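Local coordinates for protein Baccell_00875 (Bacteroides cellulosilyticus DSM 14838, PDB 5NO8) that probably acts as a polysaccharide lyase that removes rhamnose caps linked to glucuronic acid in complex arabinogalactan proteins, at residues V574-N579 with S632-R637. Numbering follows the deposited sequence.
Sequences VLEAFN and SSYQKR
Both carboxylate oxygens of Glu-576 reach the helix that carries Tyr-634 and Arg-637. The phenol OH of Tyr-634 donates to OE2 of Glu-576 at 2.6 Å, arriving on the syn side and near the carboxylate plane, while that oxygen lies at the edge of the tyrosine ring. NH2 of Arg-637 forms a salt bridge to OE1 of Glu-576 at 3.0 Å; the bond lies in the guanidinium plane but descends on the oxygen from well above the carboxylate, the two planes 84° apart. With CG anti to the carbonyl carbon, the Glu-576 chain runs extended beyond it (chi2 -173°) toward both partners. The contact joins the last part of helix 562-576 to the early part of helix 632-644 within the helical domain, with Tyr-622 of the intervening helix 615-629 touching Glu-576 and Arg-637 and meeting the Tyr-634 ring edge-to-face. Replacing Glu-576 by alanine would probably leave the Tyr-634 hydroxyl without this acceptor and Arg-637 reliant on Glu-589. That residue's OE2 is the stronger partner, salt-bridged to NE of Arg-637. A water accepts from ND2 of Asn-579 and, weakly, from NH2 of Arg-637, and a type I turn from Glu-576 to Asn-579 brings that amide round.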
loop_
_atom_site.group_PDB
_atom_site.type_symbol
_atom_site.label_atom_id
_atom_site.label_comp_id
_atom_site.label_asym_id
_atom_site.label_seq_id
_atom_site.Cartn_x
_atom_site.Cartn_y
_atom_site.Cartn_z
ATOM N N VAL A 574 12.071 -8.036 5.982
ATOM C CA VAL A 574 11.100 -8.563 5.057
ATOM C C VAL A 574 9.795 -7.742 5.101
ATOM O O VAL A 574 9.202 -7.434 4.049
ATOM C CB VAL A 574 10.907 -10.085 5.302
ATOM C CG1 VAL A 574 9.753 -10.646 4.524
ATOM C CG2 VAL A 574 12.199 -10.826 4.955
ATOM N N LEU A 575 9.379 -7.329 6.298
ATOM C CA LEU A 575 8.208 -6.462 6.411
ATOM C C LEU A 575 8.468 -5.065 5.866
ATOM O O LEU A 575 7.597 -4.474 5.183
ATOM C CB LEU A 575 7.762 -6.337 7.870
ATOM C CG LEU A 575 6.543 -5.448 8.092
ATOM C CD1 LEU A 575 5.380 -5.955 7.299
ATOM C CD2 LEU A 575 6.164 -5.409 9.558
ATOM N N GLU A 576 9.640 -4.529 6.161
ATOM C CA GLU A 576 9.992 -3.181 5.721
ATOM C C GLU A 576 10.132 -3.064 4.220
ATOM O O GLU A 576 9.931 -1.975 3.671
ATOM C CB GLU A 576 11.261 -2.664 6.412
ATOM C CG GLU A 576 11.047 -2.487 7.911
ATOM C CD GLU A 576 12.209 -1.833 8.614
ATOM O OE1 GLU A 576 12.818 -0.907 8.031
ATOM O OE2 GLU A 576 12.493 -2.215 9.763
ATOM N N ALA A 577 10.418 -4.178 3.549
ATOM C CA ALA A 577 10.569 -4.167 2.090
ATOM C C ALA A 577 9.268 -3.835 1.330
ATOM O O ALA A 577 9.311 -3.358 0.186
ATOM C CB ALA A 577 11.146 -5.495 1.612
ATOM N N PHE A 578 8.124 -4.063 1.970
ATOM C CA PHE A 578 6.823 -3.732 1.384
ATOM C C PHE A 578 6.572 -2.228 1.246
ATOM O O PHE A 578 5.625 -1.845 0.546
ATOM C CB PHE A 578 5.686 -4.300 2.241
ATOM C CG PHE A 578 5.508 -5.791 2.142
ATOM C CD1 PHE A 578 4.671 -6.331 1.167
ATOM C CD2 PHE A 578 6.113 -6.641 3.052
ATOM C CE1 PHE A 578 4.465 -7.703 1.102
ATOM C CE2 PHE A 578 5.896 -8.031 2.999
ATOM C CZ PHE A 578 5.102 -8.551 2.005
ATOM N N ASN A 579 7.370 -1.414 1.928
ATOM C CA ASN A 579 7.080 0.010 2.133
ATOM C C ASN A 579 8.093 0.895 1.432
ATOM O O ASN A 579 9.324 0.718 1.570
ATOM C CB ASN A 579 7.172 0.377 3.609
ATOM C CG ASN A 579 6.060 -0.203 4.443
ATOM O OD1 ASN A 579 5.303 -1.064 4.021
ATOM N ND2 ASN A 579 5.985 0.260 5.671
ATOM N N SER A 632 13.252 4.238 19.778
ATOM C CA SER A 632 12.147 5.173 19.598
ATOM C C SER A 632 11.991 5.694 18.156
ATOM O O SER A 632 10.941 6.269 17.832
ATOM C CB SER A 632 12.282 6.341 20.564
ATOM O OG SER A 632 13.398 7.128 20.211
ATOM N N SER A 633 13.002 5.486 17.305
ATOM C CA SER A 633 12.868 5.806 15.876
ATOM C C SER A 633 11.698 5.004 15.288
ATOM O O SER A 633 11.008 5.487 14.404
ATOM C CB SER A 633 14.183 5.604 15.079
ATOM O OG SER A 633 14.501 4.220 14.863
ATOM N N TYR A 634 11.479 3.788 15.782
ATOM C CA TYR A 634 10.345 2.990 15.357
ATOM C C TYR A 634 9.003 3.498 15.816
ATOM O O TYR A 634 8.030 3.347 15.071
ATOM C CB TYR A 634 10.541 1.509 15.685
ATOM C CG TYR A 634 11.390 0.849 14.628
ATOM C CD1 TYR A 634 12.785 0.854 14.713
ATOM C CD2 TYR A 634 10.801 0.277 13.506
ATOM C CE1 TYR A 634 13.579 0.272 13.715
ATOM C CE2 TYR A 634 11.580 -0.312 12.514
ATOM C CZ TYR A 634 12.967 -0.308 12.630
ATOM O OH TYR A 634 13.714 -0.891 11.644
ATOM N N GLN A 635 8.930 4.125 16.995
ATOM C CA GLN A 635 7.705 4.773 17.401
ATOM C C GLN A 635 7.361 5.957 16.478
ATOM O O GLN A 635 6.186 6.144 16.150
ATOM C CB GLN A 635 7.744 5.208 18.881
ATOM C CG GLN A 635 6.517 5.967 19.387
ATOM C CD GLN A 635 5.214 5.221 19.233
ATOM O OE1 GLN A 635 5.181 3.987 19.176
ATOM N NE2 GLN A 635 4.120 5.962 19.159
ATOM N N LYS A 636 8.357 6.734 16.075
ATOM C CA LYS A 636 8.121 7.845 15.142
ATOM C C LYS A 636 7.648 7.300 13.792
ATOM O O LYS A 636 6.760 7.874 13.152
ATOM C CB LYS A 636 9.369 8.689 14.960
ATOM C CG LYS A 636 9.838 9.358 16.237
ATOM C CD LYS A 636 8.813 10.323 16.773
ATOM C CE LYS A 636 9.483 11.305 17.716
ATOM N NZ LYS A 636 8.451 12.157 18.372
ATOM N N ARG A 637 8.233 6.186 13.373
ATOM C CA ARG A 637 7.781 5.521 12.149
ATOM C C ARG A 637 6.368 4.981 12.238
ATOM O O ARG A 637 5.554 5.173 11.326
ATOM C CB ARG A 637 8.785 4.473 11.717
ATOM C CG ARG A 637 10.080 5.127 11.273
ATOM C CD ARG A 637 11.162 4.095 11.046
ATOM N NE ARG A 637 10.831 3.235 9.913
ATOM C CZ ARG A 637 11.601 2.247 9.472
ATOM N NH1 ARG A 637 12.765 1.961 10.075
ATOM N NH2 ARG A 637 11.195 1.533 8.437
HETATM O O HOH W 1 8.348 1.677 6.571
#